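LP04448p (Drosophila melanogaster, PDB 4QMH) probably promotes microtubule polymerization as a member of the XMAP215 family, through an array of TOG domains of which this is the fourth. Local coordinates at residues K32-G37 / A63-D68; H105-N110 / A117-I122; D212-A217 / A231-A236. One frame throughout, in Å; residues are numbered along the deposited sequence.

The three contacts follow one another along the chain, each closing before the next opens, in an all-helical fold of the kind formed by stacked helical hairpins. Contact 1 joins helix 31-48 to the end of helix 58-66. Contact 2 joins the end of helix 96-106 to helix 112-129, with its centre about 16 Å from that of contact 1; Val67 CG1 meets His105 CD2 at 4.3 Å. Contact 3 joins helices 211-221 and 226-236; its centre is about 30 Å from that of contact 2 and about 44 Å from that of contact 1, which lies on the opposite side of the chain's centre. The spacing describes an elongated array joined by a salt-bridge network at contact 1 and by apolar packing at contacts 2 and 3, consistent with a TOG domain.

Contact 1: K32-G37 / A63-D68; sequences KTRNEG and AHRLVD
Arg34, in helix 31-48, and Arg65, near the end of helix 58-66, mark the nearest backbone approach, with Arg34 CA and Arg65 CA 8.7 Å apart. That separation leaves the contact to long side chains, and only 133 Å² is buried in total. Asp68 lies in the turn that follows helix 58-66, its CB directed toward the helix of Arg34.

Arg34 and Asp68 meet from opposite directions in a side-on, two-pronged salt bridge. Arg34 NH2 reaches Asp68 OD1 at 2.8 Å with an N-H...O angle of 166°, nearly straight and within the guanidinium plane. Arg34 NE takes Asp68 OD2, also at 2.8 Å, somewhat tilted from that plane. Both oxygens use their syn lone pairs, and the two flat groups are only 24° from coplanar. A bend at chi3 (-80°) turns the guanidinium so that this NE edge faces the carboxylate.

Arg65 folds back on its own segment through bends at chi2 and chi3 and gives Asp68 OD2 two more bonds, from NE at 2.7 Å and from NH2 at 3.0 Å. OD2 therefore accepts from three nitrogens, which should favour a charged carboxylate. Arg34 CD rests over one face of the Arg65 guanidinium, 3.7 Å from Arg65 NE; the two arginines converge on a shared anion.

Two further bonds extend the network: Arg34 NH1 bonds to the carbonyl of Asp28, and Asp68 OD1 also accepts from Asn70 N, closing an Asx turn just ahead of helix 71-88. The whole is a buried Arg-Asp-Arg salt-bridge network that ties neighbouring helices together at one edge of a stacked, HEAT-like TOG fold.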
ATOM      1  N   LYS A  32      -4.286 -24.579   9.622  1.00 12.39           N
ATOM      2  CA  LYS A  32      -3.647 -24.725  10.929  1.00 12.28           C
ATOM      3  C   LYS A  32      -2.153 -24.960  10.772  1.00 10.76           C
ATOM      4  O   LYS A  32      -1.362 -24.495  11.585  1.00 14.27           O
ATOM      5  CB  LYS A  32      -4.305 -25.839  11.749  1.00 18.72           C
ATOM      6  CG  LYS A  32      -5.716 -25.501  12.158  1.00 20.24           C
ATOM      7  CD  LYS A  32      -6.332 -26.577  13.026  1.00 26.97           C
ATOM      8  CE  LYS A  32      -7.723 -26.166  13.474  1.00 35.35           C
ATOM      9  NZ  LYS A  32      -8.428 -27.264  14.188  1.00 34.70           N
ATOM     10  N   THR A  33      -1.767 -25.661   9.709  1.00  9.52           N
ATOM     11  CA  THR A  33      -0.352 -25.905   9.449  1.00 12.26           C
ATOM     12  C   THR A  33       0.352 -24.644   8.948  1.00 11.07           C
ATOM     13  O   THR A  33       1.469 -24.351   9.368  1.00 11.18           O
ATOM     14  CB  THR A  33      -0.161 -27.053   8.456  1.00 16.37           C
ATOM     15  OG1 THR A  33      -0.763 -28.236   9.005  1.00 18.79           O
ATOM     16  CG2 THR A  33       1.319 -27.310   8.204  1.00 17.57           C
ATOM     17  N   ARG A  34      -0.294 -23.899   8.054  1.00 14.15           N
ATOM     18  CA  ARG A  34       0.236 -22.590   7.666  1.00  9.50           C
ATOM     19  C   ARG A  34       0.460 -21.711   8.901  1.00  9.08           C
ATOM     20  O   ARG A  34       1.448 -20.985   9.000  1.00  9.66           O
ATOM     21  CB  ARG A  34      -0.700 -21.869   6.682  1.00  8.95           C
ATOM     22  CG  ARG A  34      -1.086 -22.718   5.479  1.00 11.11           C
ATOM     23  CD  ARG A  34      -1.450 -21.873   4.272  1.00  9.93           C
ATOM     24  NE  ARG A  34      -2.807 -21.328   4.317  1.00 10.88           N
ATOM     25  CZ  ARG A  34      -3.912 -22.057   4.154  1.00 11.16           C
ATOM     26  NH1 ARG A  34      -3.827 -23.375   3.991  1.00 11.62           N
ATOM     27  NH2 ARG A  34      -5.102 -21.474   4.187  1.00 12.87           N
ATOM     28  N   ASN A  35      -0.466 -21.778   9.847  1.00  9.92           N
ATOM     29  CA  ASN A  35      -0.351 -20.956  11.041  1.00 11.08           C
ATOM     30  C   ASN A  35       0.859 -21.355  11.876  1.00 10.93           C
ATOM     31  O   ASN A  35       1.544 -20.507  12.444  1.00 11.21           O
ATOM     32  CB  ASN A  35      -1.619 -21.058  11.886  1.00 12.05           C
ATOM     33  CG  ASN A  35      -1.575 -20.149  13.094  1.00 17.48           C
ATOM     34  OD1 ASN A  35      -1.475 -18.937  12.951  1.00 17.26           O
ATOM     35  ND2 ASN A  35      -1.649 -20.732  14.290  1.00 17.12           N
ATOM     36  N   GLU A  36       1.110 -22.656  11.946  1.00 11.32           N
ATOM     37  CA  GLU A  36       2.290 -23.153  12.641  1.00 11.74           C
ATOM     38  C   GLU A  36       3.564 -22.601  12.018  1.00 10.47           C
ATOM     39  O   GLU A  36       4.524 -22.287  12.727  1.00 12.93           O
ATOM     40  CB  GLU A  36       2.314 -24.680  12.655  1.00 15.36           C
ATOM     41  CG  GLU A  36       1.189 -25.308  13.469  1.00 17.25           C
ATOM     42  CD  GLU A  36       1.261 -24.953  14.942  1.00 19.04           C
ATOM     43  OE1 GLU A  36       2.375 -24.678  15.436  1.00 22.32           O
ATOM     44  OE2 GLU A  36       0.203 -24.963  15.605  1.00 26.43           O
ATOM     45  N   GLY A  37       3.577 -22.489  10.694  1.00 10.60           N
ATOM     46  CA  GLY A  37       4.706 -21.903   9.996  1.00  9.36           C
ATOM     47  C   GLY A  37       4.892 -20.457  10.389  1.00  7.84           C
ATOM     48  O   GLY A  37       6.006 -20.014  10.671  1.00  9.75           O
ATOM     49  N   ALA A  63       3.625 -12.668   0.776  1.00 12.20           N
ATOM     50  CA  ALA A  63       2.647 -12.029  -0.101  1.00 12.85           C
ATOM     51  C   ALA A  63       1.430 -12.940  -0.313  1.00  9.34           C
ATOM     52  O   ALA A  63       0.273 -12.491  -0.224  1.00 11.38           O
ATOM     53  CB  ALA A  63       3.293 -11.652  -1.423  1.00 10.36           C
ATOM     54  N   HIS A  64       1.684 -14.220  -0.552  1.00 11.77           N
ATOM     55  CA  HIS A  64       0.594 -15.179  -0.684  1.00 14.93           C
ATOM     56  C   HIS A  64      -0.244 -15.264   0.598  1.00 12.17           C
ATOM     57  O   HIS A  64      -1.472 -15.401   0.551  1.00 13.81           O
ATOM     58  CB  HIS A  64       1.131 -16.565  -1.042  1.00 12.67           C
ATOM     59  CG  HIS A  64       1.514 -16.721  -2.480  1.00 26.99           C
ATOM     60  ND1 HIS A  64       2.823 -16.683  -2.909  1.00 35.45           N
ATOM     61  CD2 HIS A  64       0.762 -16.937  -3.584  1.00 31.51           C
ATOM     62  CE1 HIS A  64       2.861 -16.861  -4.217  1.00 40.93           C
ATOM     63  NE2 HIS A  64       1.623 -17.016  -4.652  1.00 36.63           N
ATOM     64  N   ARG A  65       0.413 -15.199   1.754  1.00  9.43           N
ATOM     65  CA  ARG A  65      -0.333 -15.301   3.010  1.00  8.29           C
ATOM     66  C   ARG A  65      -1.162 -14.047   3.317  1.00  8.06           C
ATOM     67  O   ARG A  65      -2.190 -14.121   3.988  1.00  8.39           O
ATOM     68  CB  ARG A  65       0.613 -15.660   4.172  1.00  5.60           C
ATOM     69  CG  ARG A  65       1.430 -16.935   3.904  1.00  7.27           C
ATOM     70  CD  ARG A  65       0.667 -18.254   4.124  1.00 10.22           C
ATOM     71  NE  ARG A  65      -0.439 -18.482   3.193  1.00  9.24           N
ATOM     72  CZ  ARG A  65      -0.318 -18.994   1.971  1.00 17.39           C
ATOM     73  NH1 ARG A  65       0.873 -19.339   1.494  1.00 16.25           N
ATOM     74  NH2 ARG A  65      -1.400 -19.179   1.224  1.00 19.66           N
ATOM     75  N   LEU A  66      -0.724 -12.892   2.815  1.00  8.95           N
ATOM     76  CA  LEU A  66      -1.484 -11.660   2.990  1.00  9.59           C
ATOM     77  C   LEU A  66      -2.849 -11.769   2.314  1.00  7.54           C
ATOM     78  O   LEU A  66      -3.804 -11.118   2.737  1.00 12.36           O
ATOM     79  CB  LEU A  66      -0.712 -10.468   2.400  1.00 12.62           C
ATOM     80  CG  LEU A  66       0.460  -9.932   3.229  1.00  6.49           C
ATOM     81  CD1 LEU A  66       1.263  -8.897   2.449  1.00  6.92           C
ATOM     82  CD2 LEU A  66      -0.073  -9.330   4.516  1.00  9.78           C
ATOM     83  N   VAL A  67      -2.905 -12.573   1.252  1.00 10.58           N
ATOM     84  CA  VAL A  67      -4.154 -12.825   0.517  1.00 11.56           C
ATOM     85  C   VAL A  67      -4.629 -14.267   0.696  1.00 10.78           C
ATOM     86  O   VAL A  67      -5.208 -14.878  -0.208  1.00 12.03           O
ATOM     87  CB  VAL A  67      -4.009 -12.502  -0.993  1.00 14.31           C
ATOM     88  CG1 VAL A  67      -3.631 -11.044  -1.175  1.00 18.19           C
ATOM     89  CG2 VAL A  67      -2.990 -13.417  -1.671  1.00 14.88           C
ATOM     90  N   ASP A  68      -4.366 -14.816   1.877  1.00 12.38           N
ATOM     91  CA  ASP A  68      -4.787 -16.174   2.195  1.00  8.77           C
ATOM     92  C   ASP A  68      -6.308 -16.276   2.161  1.00 10.64           C
ATOM     93  O   ASP A  68      -7.010 -15.319   2.469  1.00 12.94           O
ATOM     94  CB  ASP A  68      -4.280 -16.548   3.590  1.00 10.79           C
ATOM     95  CG  ASP A  68      -4.204 -18.049   3.805  1.00 11.08           C
ATOM     96  OD1 ASP A  68      -5.226 -18.656   4.177  1.00 11.48           O
ATOM     97  OD2 ASP A  68      -3.109 -18.615   3.622  1.00 10.44           O
TER

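Contact 2: H105-N110 / A117-I122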
ATOM      1  N   HIS A 105      -4.682  -4.694  -0.904  1.00  8.08           N
ATOM      2  CA  HIS A 105      -5.835  -5.537  -1.080  1.00  8.01           C
ATOM      3  C   HIS A 105      -6.608  -5.703   0.231  1.00  9.72           C
ATOM      4  O   HIS A 105      -7.839  -5.750   0.229  1.00 13.32           O
ATOM      5  CB  HIS A 105      -5.439  -6.889  -1.651  1.00  9.28           C
ATOM      6  CG  HIS A 105      -6.608  -7.685  -2.117  1.00 12.58           C
ATOM      7  ND1 HIS A 105      -7.308  -7.375  -3.265  1.00 15.41           N
ATOM      8  CD2 HIS A 105      -7.231  -8.751  -1.567  1.00 13.69           C
ATOM      9  CE1 HIS A 105      -8.299  -8.237  -3.410  1.00 11.98           C
ATOM     10  NE2 HIS A 105      -8.277  -9.077  -2.392  1.00 16.42           N
ATOM     11  N   ALA A 106      -5.888  -5.757   1.352  1.00  8.77           N
ATOM     12  CA  ALA A 106      -6.540  -5.902   2.650  1.00  6.46           C
ATOM     13  C   ALA A 106      -7.292  -4.637   3.060  1.00  6.41           C
ATOM     14  O   ALA A 106      -8.127  -4.678   3.962  1.00  8.21           O
ATOM     15  CB  ALA A 106      -5.507  -6.277   3.733  1.00  8.26           C
ATOM     16  N   LEU A 107      -6.974  -3.506   2.428  1.00  7.33           N
ATOM     17  CA  LEU A 107      -7.724  -2.267   2.679  1.00  9.77           C
ATOM     18  C   LEU A 107      -9.178  -2.390   2.268  1.00 12.77           C
ATOM     19  O   LEU A 107     -10.000  -1.553   2.630  1.00 14.34           O
ATOM     20  CB  LEU A 107      -7.119  -1.086   1.914  1.00 14.51           C
ATOM     21  CG  LEU A 107      -5.805  -0.506   2.408  1.00 12.44           C
ATOM     22  CD1 LEU A 107      -5.399   0.643   1.477  1.00  8.01           C
ATOM     23  CD2 LEU A 107      -5.919  -0.007   3.838  1.00 13.42           C
ATOM     24  N   GLY A 108      -9.487  -3.408   1.475  1.00  9.37           N
ATOM     25  CA  GLY A 108     -10.849  -3.630   1.015  1.00 10.25           C
ATOM     26  C   GLY A 108     -11.652  -4.545   1.918  1.00 12.34           C
ATOM     27  O   GLY A 108     -12.809  -4.868   1.622  1.00 15.67           O
ATOM     28  N   ASP A 109     -11.046  -4.969   3.018  1.00  8.74           N
ATOM     29  CA  ASP A 109     -11.663  -5.955   3.899  1.00  8.39           C
ATOM     30  C   ASP A 109     -12.964  -5.409   4.488  1.00 14.55           C
ATOM     31  O   ASP A 109     -13.080  -4.210   4.729  1.00 16.20           O
ATOM     32  CB  ASP A 109     -10.709  -6.339   5.030  1.00 12.65           C
ATOM     33  CG  ASP A 109     -11.123  -7.623   5.733  1.00 16.80           C
ATOM     34  OD1 ASP A 109     -12.023  -7.574   6.601  1.00 19.32           O
ATOM     35  OD2 ASP A 109     -10.550  -8.684   5.412  1.00 15.91           O
ATOM     36  N   ASN A 110     -13.935  -6.300   4.703  1.00 19.54           N
ATOM     37  CA  ASN A 110     -15.212  -5.968   5.334  1.00 22.82           C
ATOM     38  C   ASN A 110     -15.099  -5.531   6.787  1.00 20.28           C
ATOM     39  O   ASN A 110     -15.988  -4.863   7.308  1.00 20.68           O
ATOM     40  CB  ASN A 110     -16.154  -7.174   5.299  1.00 24.92           C
ATOM     41  CG  ASN A 110     -16.623  -7.511   3.913  1.00 36.32           C
ATOM     42  OD1 ASN A 110     -16.718  -6.642   3.045  1.00 42.87           O
ATOM     43  ND2 ASN A 110     -16.930  -8.784   3.693  1.00 35.85           N
ATOM     44  N   ALA A 117      -5.163  -2.705  10.352  1.00 11.76           N
ATOM     45  CA  ALA A 117      -3.909  -3.438  10.338  1.00 16.18           C
ATOM     46  C   ALA A 117      -3.193  -3.205   9.016  1.00 13.32           C
ATOM     47  O   ALA A 117      -1.972  -3.031   8.984  1.00 13.42           O
ATOM     48  CB  ALA A 117      -4.157  -4.930  10.568  1.00 14.63           C
ATOM     49  N   ALA A 118      -3.953  -3.191   7.923  1.00  9.88           N
ATOM     50  CA  ALA A 118      -3.373  -2.988   6.605  1.00  9.09           C
ATOM     51  C   ALA A 118      -2.789  -1.575   6.500  1.00  8.45           C
ATOM     52  O   ALA A 118      -1.682  -1.387   5.996  1.00 11.35           O
ATOM     53  CB  ALA A 118      -4.421  -3.228   5.526  1.00 13.19           C
ATOM     54  N   LEU A 119      -3.537  -0.587   6.979  1.00  8.23           N
ATOM     55  CA  LEU A 119      -3.066   0.801   6.969  1.00 10.03           C
ATOM     56  C   LEU A 119      -1.800   0.958   7.807  1.00  9.54           C
ATOM     57  O   LEU A 119      -0.890   1.691   7.438  1.00 13.75           O
ATOM     58  CB  LEU A 119      -4.153   1.740   7.494  1.00 13.89           C
ATOM     59  CG  LEU A 119      -5.230   2.163   6.508  1.00 22.57           C
ATOM     60  CD1 LEU A 119      -6.290   3.000   7.208  1.00 27.74           C
ATOM     61  CD2 LEU A 119      -4.607   2.941   5.341  1.00 25.39           C
ATOM     62  N   ASN A 120      -1.751   0.261   8.934  1.00 14.85           N
ATOM     63  CA  ASN A 120      -0.603   0.336   9.831  1.00 12.89           C
ATOM     64  C   ASN A 120       0.654  -0.243   9.206  1.00 13.04           C
ATOM     65  O   ASN A 120       1.747   0.288   9.386  1.00 17.70           O
ATOM     66  CB  ASN A 120      -0.907  -0.393  11.136  1.00 15.13           C
ATOM     67  CG  ASN A 120      -1.932   0.331  11.976  1.00 22.13           C
ATOM     68  OD1 ASN A 120      -2.052   1.555  11.915  1.00 30.75           O
ATOM     69  ND2 ASN A 120      -2.677  -0.422  12.776  1.00 29.75           N
ATOM     70  N   CYS A 121       0.496  -1.348   8.484  1.00 10.57           N
ATOM     71  CA  CYS A 121       1.600  -1.911   7.722  1.00 12.56           C
ATOM     72  C   CYS A 121       2.089  -0.918   6.696  1.00 11.90           C
ATOM     73  O   CYS A 121       3.287  -0.695   6.557  1.00 13.73           O
ATOM     74  CB  CYS A 121       1.173  -3.169   6.978  1.00 15.90           C
ATOM     75  SG  CYS A 121       1.357  -4.666   7.917  1.00 16.53           S
ATOM     76  N   ILE A 122       1.157  -0.355   5.934  1.00  9.36           N
ATOM     77  CA  ILE A 122       1.534   0.577   4.898  1.00  8.33           C
ATOM     78  C   ILE A 122       2.318   1.730   5.498  1.00  9.57           C
ATOM     79  O   ILE A 122       3.403   2.054   5.035  1.00 12.10           O
ATOM     80  CB  ILE A 122       0.308   1.118   4.132  1.00  9.76           C
ATOM     81  CG1 ILE A 122      -0.319  -0.009   3.299  1.00  9.97           C
ATOM     82  CG2 ILE A 122       0.738   2.270   3.231  1.00  9.00           C
ATOM     83  CD1 ILE A 122      -1.704   0.313   2.712  1.00  7.64           C
TER
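Ala106 and Ala118, of the connected helices 96-106 and 112-129, bring the backbones to a CA-CA distance of 5.8 Å. The two helices form a helical hairpin, an arrangement found throughout HEAT-like folds such as the TOG domain. A type I beta turn from Ala106 to Asp109 starts the reversal, with Asp109 N bonded to Ala106 O at 3.1 Å.

So short a backbone distance is possible because the facing side chains are methyls: Ala106 CB meets Ala118 CB at 3.7 Å. Beside them, Leu107 supplies most of the first segment's buried area, its two branches doing different jobs. CD2 lies against the second helix, 3.9 Å from Ala118 CB, and also packs on Leu119, whose side chain it meets at about a right angle. CD1 instead points toward Ile122, whose long branch is directed at it by CG1 lying anti to the carbonyl carbon (chi1 -69°).

Glu154 and Trp158 of helix 149-162 also touch this apolar patch. Leu107 and Ile122 meet tip to tip, CD1 to CD1, at 3.9 Å, whereas the tightest fit is Leu107 CD2 against Leu119 CG at 3.5 Å.

Contact 3: D212-A217 / A231-A236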
ATOM      1  N   ASP A 212      -2.321  22.592 -14.841  1.00 14.50           N
ATOM      2  CA  ASP A 212      -2.257  22.463 -16.290  1.00 14.80           C
ATOM      3  C   ASP A 212      -2.238  21.004 -16.762  1.00 12.64           C
ATOM      4  O   ASP A 212      -2.968  20.632 -17.685  1.00 15.81           O
ATOM      5  CB  ASP A 212      -1.043  23.218 -16.843  1.00 16.33           C
ATOM      6  CG  ASP A 212      -1.193  24.731 -16.743  1.00 26.09           C
ATOM      7  OD1 ASP A 212      -2.324  25.218 -16.510  1.00 24.26           O
ATOM      8  OD2 ASP A 212      -0.177  25.437 -16.919  1.00 26.29           O
ATOM      9  N   ALA A 213      -1.421  20.180 -16.115  1.00 17.62           N
ATOM     10  CA  ALA A 213      -1.317  18.770 -16.479  1.00 15.85           C
ATOM     11  C   ALA A 213      -2.638  18.038 -16.231  1.00 14.10           C
ATOM     12  O   ALA A 213      -3.058  17.198 -17.027  1.00 13.52           O
ATOM     13  CB  ALA A 213      -0.174  18.098 -15.721  1.00 19.43           C
ATOM     14  N   MET A 214      -3.314  18.377 -15.139  1.00 16.39           N
ATOM     15  CA  MET A 214      -4.568  17.698 -14.826  1.00 12.52           C
ATOM     16  C   MET A 214      -5.659  18.130 -15.784  1.00 14.64           C
ATOM     17  O   MET A 214      -6.487  17.322 -16.207  1.00 14.16           O
ATOM     18  CB  MET A 214      -4.977  17.932 -13.372  1.00 10.58           C
ATOM     19  CG  MET A 214      -3.984  17.328 -12.401  1.00 14.28           C
ATOM     20  SD  MET A 214      -4.483  17.454 -10.686  1.00 12.21           S
ATOM     21  CE  MET A 214      -5.834  16.270 -10.616  1.00  9.77           C
ATOM     22  N   ASN A 215      -5.649  19.408 -16.144  1.00 14.29           N
ATOM     23  CA  ASN A 215      -6.601  19.915 -17.119  1.00 16.59           C
ATOM     24  C   ASN A 215      -6.369  19.313 -18.514  1.00 16.31           C
ATOM     25  O   ASN A 215      -7.322  19.020 -19.235  1.00 18.67           O
ATOM     26  CB  ASN A 215      -6.547  21.436 -17.157  1.00 17.95           C
ATOM     27  CG  ASN A 215      -7.651  22.025 -17.984  1.00 23.42           C
ATOM     28  OD1 ASN A 215      -8.820  21.941 -17.618  1.00 22.08           O
ATOM     29  ND2 ASN A 215      -7.291  22.621 -19.116  1.00 28.43           N
ATOM     30  N   ARG A 216      -5.108  19.103 -18.879  1.00 17.96           N
ATOM     31  CA  ARG A 216      -4.786  18.446 -20.147  1.00 15.49           C
ATOM     32  C   ARG A 216      -5.305  17.017 -20.164  1.00 19.21           C
ATOM     33  O   ARG A 216      -5.837  16.541 -21.173  1.00 19.33           O
ATOM     34  CB  ARG A 216      -3.275  18.439 -20.402  1.00 21.85           C
ATOM     35  CG  ARG A 216      -2.717  19.770 -20.861  1.00 32.82           C
ATOM     36  CD  ARG A 216      -1.330  19.614 -21.470  1.00 34.27           C
ATOM     37  NE  ARG A 216      -0.328  19.183 -20.497  1.00 38.17           N
ATOM     38  CZ  ARG A 216       0.354  20.009 -19.710  1.00 37.10           C
ATOM     39  NH1 ARG A 216       0.138  21.317 -19.771  1.00 43.31           N
ATOM     40  NH2 ARG A 216       1.251  19.530 -18.858  1.00 36.94           N
ATOM     41  N   ALA A 217      -5.138  16.334 -19.037  1.00 18.58           N
ATOM     42  CA  ALA A 217      -5.622  14.968 -18.891  1.00 17.45           C
ATOM     43  C   ALA A 217      -7.141  14.927 -19.025  1.00 17.05           C
ATOM     44  O   ALA A 217      -7.696  14.005 -19.620  1.00 17.64           O
ATOM     45  CB  ALA A 217      -5.176  14.389 -17.548  1.00 14.67           C
ATOM     46  N   ALA A 231     -14.731  21.612 -12.201  1.00 11.33           N
ATOM     47  CA  ALA A 231     -15.077  22.344 -10.985  1.00 14.48           C
ATOM     48  C   ALA A 231     -14.172  21.940  -9.829  1.00 11.47           C
ATOM     49  O   ALA A 231     -13.711  22.793  -9.072  1.00 12.74           O
ATOM     50  CB  ALA A 231     -16.548  22.124 -10.621  1.00 15.25           C
ATOM     51  N   ALA A 232     -13.919  20.638  -9.697  1.00 12.12           N
ATOM     52  CA  ALA A 232     -13.025  20.122  -8.658  1.00  9.69           C
ATOM     53  C   ALA A 232     -11.595  20.632  -8.831  1.00  9.46           C
ATOM     54  O   ALA A 232     -10.936  21.006  -7.863  1.00 11.33           O
ATOM     55  CB  ALA A 232     -13.047  18.601  -8.649  1.00 11.11           C
ATOM     56  N   LEU A 233     -11.109  20.652 -10.066  1.00 11.69           N
ATOM     57  CA  LEU A 233      -9.765  21.158 -10.319  1.00 10.45           C
ATOM     58  C   LEU A 233      -9.706  22.634  -9.950  1.00 12.97           C
ATOM     59  O   LEU A 233      -8.736  23.090  -9.342  1.00 12.55           O
ATOM     60  CB  LEU A 233      -9.351  20.946 -11.779  1.00 10.24           C
ATOM     61  CG  LEU A 233      -9.346  19.516 -12.327  1.00  8.71           C
ATOM     62  CD1 LEU A 233      -8.879  19.528 -13.783  1.00 12.42           C
ATOM     63  CD2 LEU A 233      -8.458  18.630 -11.494  1.00 10.98           C
ATOM     64  N   GLU A 234     -10.752  23.380 -10.298  1.00  9.16           N
ATOM     65  CA  GLU A 234     -10.745  24.820 -10.032  1.00 12.36           C
ATOM     66  C   GLU A 234     -10.871  25.112  -8.539  1.00 12.77           C
ATOM     67  O   GLU A 234     -10.313  26.102  -8.045  1.00 16.28           O
ATOM     68  CB  GLU A 234     -11.843  25.525 -10.830  1.00 15.96           C
ATOM     69  CG  GLU A 234     -11.535  25.587 -12.312  1.00 12.05           C
ATOM     70  CD  GLU A 234     -12.691  26.095 -13.158  1.00 27.84           C
ATOM     71  OE1 GLU A 234     -13.859  25.941 -12.745  1.00 23.89           O
ATOM     72  OE2 GLU A 234     -12.423  26.638 -14.251  1.00 34.36           O
ATOM     73  N   LYS A 235     -11.589  24.248  -7.827  1.00 12.99           N
ATOM     74  CA  LYS A 235     -11.759  24.405  -6.383  1.00 13.14           C
ATOM     75  C   LYS A 235     -10.437  24.185  -5.628  1.00 17.39           C
ATOM     76  O   LYS A 235     -10.172  24.850  -4.627  1.00 15.59           O
ATOM     77  CB  LYS A 235     -12.855  23.474  -5.860  1.00 19.61           C
ATOM     78  CG  LYS A 235     -13.175  23.652  -4.388  1.00 24.87           C
ATOM     79  CD  LYS A 235     -14.264  22.690  -3.952  1.00 26.79           C
ATOM     80  CE  LYS A 235     -14.648  22.897  -2.490  1.00 34.31           C
ATOM     81  NZ  LYS A 235     -15.748  21.977  -2.070  1.00 36.11           N
ATOM     82  N   ALA A 236      -9.606  23.272  -6.130  1.00 13.43           N
ATOM     83  CA  ALA A 236      -8.353  22.901  -5.460  1.00 12.92           C
ATOM     84  C   ALA A 236      -7.219  23.876  -5.747  1.00 18.91           C
ATOM     85  O   ALA A 236      -6.366  24.135  -4.893  1.00 15.08           O
ATOM     86  CB  ALA A 236      -7.936  21.494  -5.869  1.00 13.26           C
TER
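Along residues 212-217, Met214 is the first to touch residues 231-236, and Leu233 is the residue it meets. Helices 211-221 and 226-236 are consecutive in the chain and form a hairpin at the C-terminal end of this HEAT-like array; their segments bury 123 Å² between them, most of it on Leu233.

The methionine leaves its helix pointing toward the other segment. CB and CG extend along a nearly straight chi2, after which chi3 (71°) bends the thioether and swings CE back toward the second helix. The result is a shallow curve whose hollow takes one leucine branch. Leu233 CD2 lies 3.6 Å from Met214 CE at one end of the curve and 4.0 Å from Met214 CB at the other, while Met214 SD, between them, is 4.2 Å from the same methyl. The side-chain contact is therefore apolar and spread over the length of the methionine. Met206 of helix 192-209 touches both side chains, and Tyr184 of helix 173-186 packs against Leu233 and hydrogen-bonds through its hydroxyl to Met214 O. The pair thus belongs to a core shared by four helices.

At Asn215 the backbones come nearest, with Asn215 CA 7.6 Å from Leu233 CA. Here the asparagine contributes mainly main chain: its CB stands 4.5 Å from Leu233 CD1, a looser approach than that of its own backbone nitrogen.

Farther on, Ala217 turns to Val180 of helix 173-186, and its amide nitrogen bonds to Ala213 O at 3.0 Å, so the helix continues unbroken past the contact. Leucine's second branch completes the fit on the Met214-Asn215 peptide: Leu233 CD1 is 4.0 Å from both Met214 C and Asn215 N.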